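Local coordinates for inositol monophosphatase family protein (Staphylococcus aureus subsp. aureus MSSA476, PDB 4I3Y) that probably catalyses the magnesium-dependent hydrolysis of inositol monophosphates to inositol and phosphate, a reaction inhibited by lithium, at residues C20-Q25 against Q58-F63; P69-L74 against L113-E118; Y125-D128 against K133-K136; L193-V198 against A217-F222; M230-L233 against A237-H240. One frame throughout, in Å; residues are numbered along the deposited sequence.

Contact 1. Residues C20-Q25 against Q58-F63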
# COMPACT_ATOMS: atom_id res chain seq x y z
N CYS A 20 -10.56 3.79 23.07
CA CYS A 20 -10.79 4.52 21.83
C CYS A 20 -10.50 5.96 22.06
O CYS A 20 -10.00 6.65 21.18
CB CYS A 20 -12.21 4.41 21.31
SG CYS A 20 -12.61 2.84 20.62
N SER A 21 -10.86 6.45 23.23
CA SER A 21 -10.65 7.87 23.57
C SER A 21 -9.12 8.24 23.68
O SER A 21 -8.64 9.28 23.15
CB SER A 21 -11.48 8.17 24.82
OG SER A 21 -11.22 9.48 25.20
N TRP A 22 -8.34 7.36 24.32
CA TRP A 22 -6.89 7.58 24.42
C TRP A 22 -6.26 7.52 23.01
O TRP A 22 -5.43 8.32 22.70
CB TRP A 22 -6.22 6.56 25.36
CG TRP A 22 -4.72 6.73 25.44
CD1 TRP A 22 -4.04 7.55 26.29
CD2 TRP A 22 -3.72 6.04 24.66
NE1 TRP A 22 -2.69 7.41 26.11
CE2 TRP A 22 -2.45 6.51 25.11
CE3 TRP A 22 -3.76 5.09 23.62
CZ2 TRP A 22 -1.25 6.09 24.56
CZ3 TRP A 22 -2.55 4.67 23.05
CH2 TRP A 22 -1.30 5.17 23.55
N LEU A 23 -6.70 6.57 22.18
CA LEU A 23 -6.21 6.43 20.80
C LEU A 23 -6.51 7.64 19.96
O LEU A 23 -5.61 8.24 19.37
CB LEU A 23 -6.82 5.21 20.17
CG LEU A 23 -6.08 3.93 19.79
CD1 LEU A 23 -4.66 3.73 20.36
CD2 LEU A 23 -6.96 2.71 19.96
N LYS A 24 -7.79 8.05 19.94
CA LYS A 24 -8.16 9.24 19.20
C LYS A 24 -7.48 10.51 19.69
O LYS A 24 -7.18 11.40 18.90
CB LYS A 24 -9.70 9.40 19.10
CG LYS A 24 -10.39 8.31 18.28
CD LYS A 24 -9.95 8.22 16.80
CE LYS A 24 -10.00 9.51 15.95
NZ LYS A 24 -9.30 9.26 14.61
N GLN A 25 -7.15 10.60 20.97
CA GLN A 25 -6.42 11.81 21.41
C GLN A 25 -4.88 11.75 21.20
O GLN A 25 -4.15 12.72 21.43
CB GLN A 25 -6.76 12.10 22.85
CG GLN A 25 -6.22 11.08 23.82
CD GLN A 25 -4.78 11.40 24.21
OE1 GLN A 25 -4.44 12.59 24.36
NE2 GLN A 25 -3.92 10.34 24.35
N GLN A 58 5.17 4.79 26.14
CA GLN A 58 5.24 5.24 27.49
C GLN A 58 3.98 6.04 27.93
O GLN A 58 3.51 5.90 29.07
CB GLN A 58 6.56 5.94 27.71
CG GLN A 58 6.67 7.32 27.24
CD GLN A 58 7.16 8.14 28.40
OE1 GLN A 58 8.20 8.80 28.34
NE2 GLN A 58 6.41 8.07 29.51
N GLN A 59 3.39 6.78 26.99
CA GLN A 59 2.06 7.30 27.29
C GLN A 59 1.04 6.23 27.58
O GLN A 59 0.22 6.42 28.46
CB GLN A 59 1.59 8.31 26.28
CG GLN A 59 2.50 9.52 26.30
CD GLN A 59 2.18 10.51 25.22
OE1 GLN A 59 3.03 11.34 24.85
NE2 GLN A 59 0.95 10.46 24.71
N PHE A 60 1.09 5.07 26.91
CA PHE A 60 0.10 4.06 27.21
C PHE A 60 0.36 3.39 28.55
O PHE A 60 -0.58 2.97 29.26
CB PHE A 60 0.06 2.94 26.18
CG PHE A 60 -1.12 2.05 26.39
CD1 PHE A 60 -2.41 2.55 26.19
CD2 PHE A 60 -0.96 0.72 26.82
CE1 PHE A 60 -3.49 1.73 26.37
CE2 PHE A 60 -2.04 -0.08 27.03
CZ PHE A 60 -3.33 0.42 26.82
N GLN A 61 1.64 3.24 28.87
CA GLN A 61 2.05 2.77 30.20
C GLN A 61 1.45 3.63 31.30
O GLN A 61 0.84 3.14 32.25
CB GLN A 61 3.59 2.87 30.31
CG GLN A 61 4.20 1.51 30.23
CD GLN A 61 5.71 1.51 30.13
OE1 GLN A 61 6.32 0.54 30.54
NE2 GLN A 61 6.32 2.59 29.59
N GLN A 62 1.62 4.93 31.13
CA GLN A 62 1.11 5.90 32.05
C GLN A 62 -0.45 5.86 32.12
O GLN A 62 -1.00 5.84 33.22
CB GLN A 62 1.73 7.24 31.70
CG GLN A 62 1.08 8.47 32.28
CD GLN A 62 1.17 8.54 33.81
OE1 GLN A 62 1.86 7.73 34.48
NE2 GLN A 62 0.48 9.53 34.37
N PHE A 63 -1.14 5.80 30.96
CA PHE A 63 -2.59 5.52 30.88
C PHE A 63 -2.98 4.29 31.69
O PHE A 63 -3.97 4.25 32.43
CB PHE A 63 -3.06 5.27 29.41
CG PHE A 63 -4.47 4.80 29.30
CD1 PHE A 63 -5.52 5.71 29.26
CD2 PHE A 63 -4.75 3.43 29.26
CE1 PHE A 63 -6.84 5.28 29.20
CE2 PHE A 63 -6.06 2.96 29.19
CZ PHE A 63 -7.11 3.90 29.17

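Contact 2. Residues P69-L74 against L113-E118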
# COMPACT_ATOMS: atom_id res chain seq x y z
N PRO A 69 -4.59 -0.30 37.17
CA PRO A 69 -3.21 -0.34 37.66
C PRO A 69 -2.78 -1.77 37.98
O PRO A 69 -1.60 -1.99 38.17
CB PRO A 69 -3.27 0.53 38.93
CG PRO A 69 -4.76 0.77 39.21
CD PRO A 69 -5.54 -0.15 38.29
N GLU A 70 -3.75 -2.71 38.01
CA GLU A 70 -3.47 -4.16 38.12
C GLU A 70 -2.99 -4.70 36.78
O GLU A 70 -2.41 -5.78 36.72
CB GLU A 70 -4.74 -4.99 38.46
CG GLU A 70 -5.47 -4.59 39.71
CD GLU A 70 -4.51 -4.44 40.87
OE1 GLU A 70 -4.24 -3.29 41.28
OE2 GLU A 70 -4.00 -5.48 41.36
N HIS A 71 -3.34 -4.00 35.71
CA HIS A 71 -3.20 -4.58 34.36
C HIS A 71 -1.70 -4.66 33.98
O HIS A 71 -0.95 -3.78 34.31
CB HIS A 71 -4.06 -3.82 33.34
CG HIS A 71 -5.53 -4.07 33.49
ND1 HIS A 71 -6.40 -4.15 32.42
CD2 HIS A 71 -6.27 -4.29 34.60
CE1 HIS A 71 -7.61 -4.42 32.86
NE2 HIS A 71 -7.57 -4.51 34.18
N GLN A 72 -1.28 -5.73 33.32
CA GLN A 72 0.13 -5.77 32.91
C GLN A 72 0.35 -5.45 31.37
O GLN A 72 -0.55 -5.66 30.57
CB GLN A 72 0.73 -7.10 33.32
CG GLN A 72 1.39 -7.01 34.70
CD GLN A 72 2.28 -8.22 34.92
OE1 GLN A 72 1.78 -9.35 34.93
NE2 GLN A 72 3.63 -8.00 35.02
N LEU A 73 1.54 -4.95 31.00
CA LEU A 73 1.85 -4.57 29.62
C LEU A 73 3.00 -5.39 28.99
O LEU A 73 4.17 -5.38 29.48
CB LEU A 73 2.15 -3.05 29.53
CG LEU A 73 2.57 -2.49 28.17
CD1 LEU A 73 1.38 -2.61 27.19
CD2 LEU A 73 2.97 -1.06 28.31
N LEU A 74 2.67 -6.14 27.95
CA LEU A 74 3.70 -6.74 27.09
C LEU A 74 3.89 -5.85 25.84
O LEU A 74 2.96 -5.71 25.07
CB LEU A 74 3.29 -8.17 26.70
CG LEU A 74 4.09 -9.03 25.67
CD1 LEU A 74 5.54 -8.87 25.89
CD2 LEU A 74 3.73 -10.49 25.77
N LEU A 113 -3.05 -2.61 19.64
CA LEU A 113 -3.36 -2.91 21.08
C LEU A 113 -4.25 -4.10 21.20
O LEU A 113 -5.19 -4.24 20.41
CB LEU A 113 -4.12 -1.74 21.74
CG LEU A 113 -3.25 -0.65 22.30
CD1 LEU A 113 -4.10 0.61 22.61
CD2 LEU A 113 -2.43 -1.10 23.53
N ALA A 114 -4.01 -4.94 22.22
CA ALA A 114 -4.86 -6.09 22.43
C ALA A 114 -4.88 -6.42 23.94
O ALA A 114 -3.81 -6.43 24.61
CB ALA A 114 -4.38 -7.30 21.62
N TYR A 115 -6.10 -6.64 24.44
CA TYR A 115 -6.36 -6.98 25.82
C TYR A 115 -6.85 -8.44 25.94
O TYR A 115 -7.83 -8.89 25.30
CB TYR A 115 -7.41 -6.02 26.40
CG TYR A 115 -8.01 -6.43 27.73
CD1 TYR A 115 -7.21 -6.52 28.88
CD2 TYR A 115 -9.40 -6.70 27.85
CE1 TYR A 115 -7.76 -6.87 30.13
CE2 TYR A 115 -9.99 -7.06 29.09
CZ TYR A 115 -9.18 -7.14 30.23
OH TYR A 115 -9.73 -7.52 31.46
N PHE A 116 -6.21 -9.15 26.85
CA PHE A 116 -6.45 -10.55 27.05
C PHE A 116 -6.83 -10.71 28.52
O PHE A 116 -6.13 -10.21 29.41
CB PHE A 116 -5.16 -11.38 26.79
CG PHE A 116 -4.74 -11.39 25.36
CD1 PHE A 116 -5.17 -12.40 24.50
CD2 PHE A 116 -3.97 -10.34 24.86
CE1 PHE A 116 -4.82 -12.39 23.16
CE2 PHE A 116 -3.62 -10.33 23.51
CZ PHE A 116 -4.04 -11.34 22.67
N TYR A 117 -7.94 -11.39 28.73
CA TYR A 117 -8.45 -11.61 30.08
C TYR A 117 -8.30 -13.10 30.40
O TYR A 117 -8.94 -13.95 29.75
CB TYR A 117 -9.92 -11.17 30.21
CG TYR A 117 -10.53 -11.57 31.56
CD1 TYR A 117 -10.05 -10.99 32.74
CD2 TYR A 117 -11.52 -12.57 31.66
CE1 TYR A 117 -10.57 -11.36 33.97
CE2 TYR A 117 -12.04 -12.94 32.90
CZ TYR A 117 -11.53 -12.33 34.05
OH TYR A 117 -12.00 -12.65 35.31
N GLU A 118 -7.42 -13.43 31.36
CA GLU A 118 -7.08 -14.85 31.64
C GLU A 118 -6.82 -15.55 30.33
O GLU A 118 -7.48 -16.55 30.00
CB GLU A 118 -8.18 -15.58 32.42
CG GLU A 118 -8.57 -14.84 33.67
CD GLU A 118 -9.57 -15.58 34.52
OE1 GLU A 118 -10.39 -16.39 34.02
OE2 GLU A 118 -9.53 -15.33 35.73

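Contact 3. Residues Y125-D128 against K133-K136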
# COMPACT_ATOMS: atom_id res chain seq x y z
N TYR A 125 -7.25 -3.60 18.84
CA TYR A 125 -7.21 -2.33 18.18
C TYR A 125 -6.06 -2.30 17.19
O TYR A 125 -4.92 -2.65 17.58
CB TYR A 125 -6.97 -1.18 19.21
CG TYR A 125 -8.07 -1.12 20.25
CD1 TYR A 125 -9.29 -0.48 19.97
CD2 TYR A 125 -7.93 -1.81 21.45
CE1 TYR A 125 -10.32 -0.49 20.90
CE2 TYR A 125 -8.96 -1.88 22.36
CZ TYR A 125 -10.13 -1.18 22.10
OH TYR A 125 -11.09 -1.21 23.04
N VAL A 126 -6.36 -1.82 15.96
CA VAL A 126 -5.37 -1.46 14.95
C VAL A 126 -5.68 -0.06 14.44
O VAL A 126 -6.67 0.16 13.72
CB VAL A 126 -5.28 -2.45 13.77
CG1 VAL A 126 -4.17 -1.98 12.81
CG2 VAL A 126 -4.99 -3.88 14.26
N TYR A 127 -4.84 0.89 14.85
CA TYR A 127 -5.12 2.28 14.48
C TYR A 127 -4.26 2.68 13.33
O TYR A 127 -3.05 2.97 13.53
CB TYR A 127 -4.89 3.27 15.67
CG TYR A 127 -5.37 4.69 15.39
CD1 TYR A 127 -6.35 4.96 14.41
CD2 TYR A 127 -4.87 5.78 16.15
CE1 TYR A 127 -6.77 6.26 14.16
CE2 TYR A 127 -5.28 7.10 15.90
CZ TYR A 127 -6.22 7.32 14.92
OH TYR A 127 -6.63 8.58 14.69
N ASP A 128 -4.88 2.74 12.16
CA ASP A 128 -4.21 3.26 10.96
C ASP A 128 -4.22 4.78 11.07
O ASP A 128 -5.17 5.43 10.62
CB ASP A 128 -4.98 2.78 9.75
CG ASP A 128 -4.40 3.27 8.43
OD1 ASP A 128 -3.58 4.15 8.38
OD2 ASP A 128 -4.85 2.76 7.42
N LYS A 133 -8.14 5.74 10.55
CA LYS A 133 -9.06 4.61 10.53
C LYS A 133 -8.73 3.73 11.73
O LYS A 133 -7.68 3.08 11.75
CB LYS A 133 -8.96 3.81 9.18
CG LYS A 133 -9.60 4.54 7.97
CD LYS A 133 -9.65 3.74 6.64
CE LYS A 133 -8.35 3.84 5.86
NZ LYS A 133 -8.15 3.06 4.57
N LEU A 134 -9.64 3.73 12.71
CA LEU A 134 -9.53 2.94 13.93
C LEU A 134 -10.26 1.62 13.72
O LEU A 134 -11.50 1.55 13.65
CB LEU A 134 -10.09 3.69 15.16
CG LEU A 134 -10.03 2.88 16.48
CD1 LEU A 134 -8.61 2.44 16.79
CD2 LEU A 134 -10.47 3.76 17.66
N TYR A 135 -9.48 0.55 13.49
CA TYR A 135 -10.06 -0.79 13.47
C TYR A 135 -10.19 -1.25 14.93
O TYR A 135 -9.21 -1.21 15.70
CB TYR A 135 -9.24 -1.79 12.64
CG TYR A 135 -9.07 -1.35 11.19
CD1 TYR A 135 -10.01 -1.75 10.23
CD2 TYR A 135 -8.01 -0.53 10.78
CE1 TYR A 135 -9.90 -1.36 8.90
CE2 TYR A 135 -7.90 -0.12 9.42
CZ TYR A 135 -8.85 -0.57 8.49
OH TYR A 135 -8.84 -0.22 7.17
N LYS A 136 -11.36 -1.75 15.31
CA LYS A 136 -11.47 -2.33 16.66
C LYS A 136 -12.32 -3.57 16.64
O LYS A 136 -13.20 -3.70 15.78
CB LYS A 136 -12.02 -1.31 17.66
CG LYS A 136 -13.48 -0.93 17.41
CD LYS A 136 -13.96 0.04 18.51
CE LYS A 136 -15.48 0.28 18.42
NZ LYS A 136 -15.85 1.22 19.52
O HOH W 1 -6.73 0.94 6.52

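Contact 4. Residues L193-V198 against A217-F222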
# COMPACT_ATOMS: atom_id res chain seq x y z
N LEU A 193 -1.58 -3.70 9.22
CA LEU A 193 -2.33 -3.19 8.09
C LEU A 193 -2.55 -4.24 7.00
O LEU A 193 -3.66 -4.35 6.39
CB LEU A 193 -1.58 -1.97 7.48
CG LEU A 193 -1.65 -0.75 8.45
CD1 LEU A 193 -0.99 0.42 7.74
CD2 LEU A 193 -3.05 -0.36 8.96
N ASP A 194 -1.49 -4.98 6.70
CA ASP A 194 -1.64 -6.06 5.74
C ASP A 194 -2.67 -7.05 6.33
O ASP A 194 -3.45 -7.67 5.57
CB ASP A 194 -0.30 -6.80 5.50
CG ASP A 194 0.68 -6.04 4.60
OD1 ASP A 194 0.53 -6.05 3.33
OD2 ASP A 194 1.67 -5.49 5.20
N SER A 195 -2.71 -7.21 7.68
CA SER A 195 -3.75 -8.13 8.28
C SER A 195 -5.14 -7.62 8.07
O SER A 195 -6.05 -8.37 7.71
CB SER A 195 -3.50 -8.37 9.75
OG SER A 195 -2.25 -9.01 9.88
N MET A 196 -5.30 -6.31 8.24
CA MET A 196 -6.63 -5.72 8.08
C MET A 196 -7.09 -5.80 6.63
O MET A 196 -8.29 -5.87 6.36
CB MET A 196 -6.67 -4.26 8.52
CG MET A 196 -6.65 -4.02 10.02
SD MET A 196 -7.94 -4.96 10.97
CE MET A 196 -6.84 -6.18 11.69
N ARG A 197 -6.16 -5.77 5.67
CA ARG A 197 -6.59 -5.99 4.25
C ARG A 197 -7.18 -7.41 4.10
O ARG A 197 -8.11 -7.62 3.33
CB ARG A 197 -5.44 -5.77 3.32
CG ARG A 197 -4.87 -4.36 3.46
CD ARG A 197 -4.91 -3.69 2.10
NE ARG A 197 -4.41 -2.33 2.19
CZ ARG A 197 -4.16 -1.57 1.13
NH1 ARG A 197 -4.41 -1.97 -0.12
NH2 ARG A 197 -3.67 -0.39 1.32
N VAL A 198 -6.70 -8.37 4.89
CA VAL A 198 -7.28 -9.75 4.83
C VAL A 198 -8.68 -9.69 5.45
O VAL A 198 -9.66 -10.19 4.87
CB VAL A 198 -6.36 -10.79 5.51
CG1 VAL A 198 -7.04 -12.18 5.56
CG2 VAL A 198 -5.01 -10.90 4.78
N ALA A 217 -0.90 -9.22 17.88
CA ALA A 217 -1.70 -9.41 19.11
C ALA A 217 -3.18 -9.10 18.90
O ALA A 217 -4.04 -9.82 19.39
CB ALA A 217 -1.12 -8.57 20.25
N ALA A 218 -3.50 -8.04 18.15
CA ALA A 218 -4.90 -7.65 17.94
C ALA A 218 -5.65 -8.58 16.99
O ALA A 218 -6.89 -8.71 17.07
CB ALA A 218 -4.93 -6.24 17.36
N GLN A 219 -4.90 -9.17 16.06
CA GLN A 219 -5.47 -9.92 14.98
C GLN A 219 -6.25 -11.18 15.42
O GLN A 219 -7.22 -11.59 14.73
CB GLN A 219 -4.37 -10.31 13.97
CG GLN A 219 -3.81 -9.15 13.15
CD GLN A 219 -2.60 -8.49 13.78
OE1 GLN A 219 -2.63 -8.11 14.97
NE2 GLN A 219 -1.56 -8.25 12.96
N PHE A 220 -5.85 -11.79 16.56
CA PHE A 220 -6.61 -12.96 17.07
C PHE A 220 -8.07 -12.69 17.15
O PHE A 220 -8.87 -13.49 16.68
CB PHE A 220 -6.16 -13.38 18.48
CG PHE A 220 -4.77 -14.01 18.53
CD1 PHE A 220 -4.59 -15.36 18.28
CD2 PHE A 220 -3.64 -13.23 18.88
CE1 PHE A 220 -3.31 -15.91 18.35
CE2 PHE A 220 -2.39 -13.77 18.92
CZ PHE A 220 -2.21 -15.13 18.63
N LEU A 221 -8.47 -11.59 17.79
CA LEU A 221 -9.91 -11.39 17.98
C LEU A 221 -10.60 -11.01 16.67
O LEU A 221 -11.76 -11.42 16.40
CB LEU A 221 -10.15 -10.34 19.09
CG LEU A 221 -11.58 -10.04 19.44
CD1 LEU A 221 -12.23 -11.33 19.89
CD2 LEU A 221 -11.66 -8.98 20.55
N PHE A 222 -9.87 -10.25 15.80
CA PHE A 222 -10.41 -9.98 14.46
C PHE A 222 -10.69 -11.28 13.72
O PHE A 222 -11.72 -11.40 13.06
CB PHE A 222 -9.50 -9.05 13.66
CG PHE A 222 -9.56 -7.59 14.10
CD1 PHE A 222 -10.53 -6.72 13.59
CD2 PHE A 222 -8.62 -7.07 14.98
CE1 PHE A 222 -10.60 -5.39 14.02
CE2 PHE A 222 -8.67 -5.74 15.41
CZ PHE A 222 -9.64 -4.89 14.91

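Contact 5. Residues M230-L233 against A237-H240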
# COMPACT_ATOMS: atom_id res chain seq x y z
N MET A 230 -6.34 -17.88 11.40
CA MET A 230 -5.08 -17.32 11.85
C MET A 230 -4.37 -18.41 12.60
O MET A 230 -4.87 -18.88 13.64
CB MET A 230 -5.29 -16.10 12.72
CG MET A 230 -4.01 -15.55 13.35
SD MET A 230 -4.37 -14.00 14.26
CE MET A 230 -2.82 -13.81 15.10
N THR A 231 -3.25 -18.87 12.04
CA THR A 231 -2.56 -20.08 12.52
C THR A 231 -1.04 -19.95 12.38
O THR A 231 -0.49 -19.01 11.75
CB THR A 231 -3.00 -21.33 11.69
OG1 THR A 231 -2.48 -21.24 10.35
CG2 THR A 231 -4.50 -21.47 11.63
N THR A 232 -0.33 -20.89 12.97
CA THR A 232 1.09 -21.01 12.69
C THR A 232 1.18 -21.59 11.25
O THR A 232 0.18 -22.00 10.65
CB THR A 232 1.75 -22.01 13.66
OG1 THR A 232 1.29 -23.30 13.30
CG2 THR A 232 1.36 -21.71 15.12
N LEU A 233 2.37 -21.61 10.68
CA LEU A 233 2.49 -22.02 9.30
C LEU A 233 2.41 -23.57 9.21
O LEU A 233 2.40 -24.16 8.12
CB LEU A 233 3.74 -21.42 8.67
CG LEU A 233 3.79 -19.90 8.63
CD1 LEU A 233 5.13 -19.42 8.07
CD2 LEU A 233 2.68 -19.28 7.80
N ALA A 237 -2.69 -23.50 16.55
CA ALA A 237 -2.90 -22.27 17.35
C ALA A 237 -1.56 -21.62 17.68
O ALA A 237 -0.55 -22.31 17.89
CB ALA A 237 -3.67 -22.57 18.63
N ILE A 238 -1.56 -20.29 17.72
CA ILE A 238 -0.41 -19.51 18.09
C ILE A 238 -0.51 -19.10 19.52
O ILE A 238 -1.56 -18.63 19.99
CB ILE A 238 -0.34 -18.20 17.24
CG1 ILE A 238 -0.40 -18.53 15.74
CG2 ILE A 238 0.87 -17.36 17.62
CD1 ILE A 238 -0.94 -17.42 14.87
N ASP A 239 0.61 -19.21 20.23
CA ASP A 239 0.68 -18.64 21.55
C ASP A 239 0.76 -17.10 21.45
O ASP A 239 1.77 -16.54 21.01
CB ASP A 239 1.95 -19.16 22.20
CG ASP A 239 2.02 -18.87 23.69
OD1 ASP A 239 1.25 -18.03 24.24
OD2 ASP A 239 2.91 -19.46 24.29
N HIS A 240 -0.26 -16.39 21.93
CA HIS A 240 -0.18 -14.91 21.91
C HIS A 240 0.96 -14.37 22.75
O HIS A 240 1.39 -13.21 22.59
CB HIS A 240 -1.51 -14.27 22.36
CG HIS A 240 -1.81 -14.48 23.83
ND1 HIS A 240 -2.31 -15.66 24.34
CD2 HIS A 240 -1.69 -13.64 24.90
CE1 HIS A 240 -2.47 -15.55 25.65
NE2 HIS A 240 -2.13 -14.32 26.01
O HOH W 2 -3.75 -18.96 16.38

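Contact 1. Residues C20-Q25 against Q58-F63
Trp22 on helix 12-35 packs against Phe60 and Phe63 on helix 51-67 in a buried aromatic contact; the axes of segments 20-25 and 58-63 pass 11.8 Å apart, roughly antiparallel at 149°, a gap the indole spans. With CG anti to the backbone N (chi1 178°), the ring reaches outward until Trp22 CZ2 lies 3.5 Å from Phe60 N. One indole face receives both phenylalanines. Phe60 turns its edge to the six-membered ring in a T-shaped pair, the planes at 66°. Over the five-membered ring Phe63 CB makes a CH-pi contact, 4.2 Å from the centroid, and the Phe63 ring continues past at a slant, bringing its CD1 within 3.8 Å of Trp22 CD1. At the indole edge, in its plane, Gln59 contributes aliphatic CB, 4.0 Å from Trp22 CZ2; glutamine suits this border, pairing a greasy stem with a polar end. Within helix 12-35, Gln25 NE2 bonds Trp22 O at 3.0 Å, on a lone pair in the carbonyl plane. Phe60 also packs on Leu73, and Leu23 on Leu134, so this aromatic cluster joins a helix pair layered on the large sheet, consistent with the alpha/beta layers of the inositol monophosphatase fold.

Contact 2. Residues P69-L74 against L113-E118
The backbones bearing His71 and Tyr115 make no direct bond, because strand 89-97 runs between strands 72-75 and 110-117, and His71 sits just ahead of the first of these. Their rings meet across that intervening strand. The planes are almost parallel, 7° apart, but offset so far that little of one ring covers the other, with centroids 5.5 Å from each other. Contact is therefore limited to a few atoms: His71 CE1 comes to 3.7 Å from Tyr115 CE1, and His71 ND1 to 3.8 Å from the same carbon. With chi1 near trans (167°), the phenol of Tyr115 leans off its strand toward the histidine. Strand 89-97 serves the polar ends: Trp91 NE1, which can only donate, bonds His71 ND1, while His89 ND1 pairs with Tyr115 OH. His89 also stacks on His71, and Trp91 on Tyr115. Flat residues with a polar rim suit this partly buried place, since they can stack and still hydrogen-bond. On the same face of the sheet Leu73 and Leu113 pack against Phe60 of helix 51-67, whereas Ala114 and Phe116 point to the other face, where they meet Ala217, close to helix 219-225.

Contact 3. Residues Y125-D128 against K133-K136
Tyr125 and Lys136 run alongside each other in one direction, the lysine CB 3.7 Å from Tyr125 CD1. Both reach Asp16 of helix 12-35, the lysine through a salt bridge and the phenol through a hydrogen bond, so a tyrosine and a lysine here share one carboxylate. On the same face, the Tyr127 and Leu134 side chains are nearly perpendicular: Leu134 CD1 is 4.0 Å from Tyr127 CB. The small chi2 of Tyr127, 22°, swings its ring edge inward, so that CD1 lies 3.5 Å from Lys133 O near the ring plane, while its hydroxyl bonds Asp27 and Lys24 of the covering helix. The segments are the antiparallel arms of a beta hairpin, strands 120-128 and 133-138. Val126 with Tyr135 and Asp128 with Lys133 are hydrogen-bonded pairs, each with two backbone bonds; Tyr125-Lys136 and Tyr127-Leu134 are non-hydrogen-bonded pairs. The face bearing Val126 and Tyr135 is packed by Met196 of helix 191-200. There the Tyr135 ring edge comes up to Val126 O, 3.3 Å from CD2, with CG anti to the carbonyl carbon (chi1 -58°). Asp128 and Lys133 extend together, but OD2 and NZ, 4.4 Å apart, stop short of a salt bridge. A water mediates instead, donating to Asp128 OD2 at 2.8 Å and accepting weakly from Lys133 NZ; it also lies very close to Tyr135 OH, a bond that is doubtful at the modelled distance.

Contact 4. Residues L193-V198 against A217-F222
Ser195 OG is gripped by two partners: it accepts from Gln219 NE2 at 3.2 Å and gives its own proton to Cys191 O, one turn back in helix 191-200. The N-H of Gln219 points almost straight at the oxygen (163°), which lies close to the amide plane. To bring the amide there, the glutamine chain folds at chi2 (91°), so its CG also packs 3.5 Å from Ser195 CB. Serine suits the place: it is short, and its hydroxyl can accept from the amide and donate to the helix. Gln219 NE2 also bonds Asp215 O, again four residues back.

Beside this polar link lies a Met-aromatic contact. Met196 bends at chi2 and chi3; its side chain and that of Phe222 are close to perpendicular, and the thioether lies over one ring face: SD is 4.1 Å from the centroid of the Phe222 ring, and CE, in a CH-pi contact, 3.9 Å. Methionine is flexible and polarisable enough to mould itself to a flat ring. Phe222 also packs on Tyr135 and Ala137, setting helix 219-225 against the large sheet; Arg197 turns elsewhere, to Asp108 of the second subunit. With two bonds to NE2 and the serine hydroxyl employed, the rotation of the Gln219 amide is probably fixed, and this buried contact is held by neutral groups without any ion pair.

Contact 5. Residues M230-L233 against A237-H240
Ile238 pushes its side chain against strand 229-232, an edge strand of the five-stranded sheet, meeting Met230, Thr231 and Thr232. Its CG1 is anti to the carbonyl carbon (chi1 -54°), which leads the ethyl branch to the strand: CD1 lies 3.9 Å from Met230 CG and 3.5 Å from Thr231 O, while CG1 rests 3.7 Å from Thr232 CG2. The methionine is extended throughout, set roughly square to the isoleucine and running on to Gln219 and Phe220 of helix 219-225. Long and unbranched, it can bridge strand and helix. Phe246 covers Ile238 and Met230 as well.

Thr232 and Ile238 pass with their chains running opposite ways. In Thr232 the hydroxyl stands between the backbone N and the carbonyl carbon (chi1 70°), where it bonds Lys236 N and, weakly, Asp234 N in the connecting turn. That leaves CG2 to face the other segment, 3.4 Å from Ala237 O. A threonine can thus serve the turn with its oxygen and the apolar contact with its methyl. Thr231 turns its OG1 back on its own chain, donating to Thr232 O at 2.8 Å.

No direct hydrogen bond joins the segments. Instead a water donates to Met230 O (3.0 Å) and accepts from Ile238 N (2.9 Å), so the loop is held beside the strand by apolar side-chain packing and one solvent bridge, without becoming a further strand.

How the contacts relate
The contacts follow one another in series along the chain and trace a path through the fold from one helical layer to the far sheet. Contact 1 joins the helix pair 12-35 and 51-67 over one face of the seven-stranded sheet, to which contacts 2 and 3 belong; their centres lie 14 and 13 Å from that of contact 1, and Leu113 O bonds Tyr125 N between them. Contact 4, with its centre 10 Å from that of contact 3, packs two helices on the opposite face. Contact 5, 28 Å from contact 1 centre to centre, borders the five-stranded sheet, which strand 229-232 enters straight after helix 219-225. Helices and sheets thus alternate, in keeping with the layered alpha/beta fold of inositol monophosphatases.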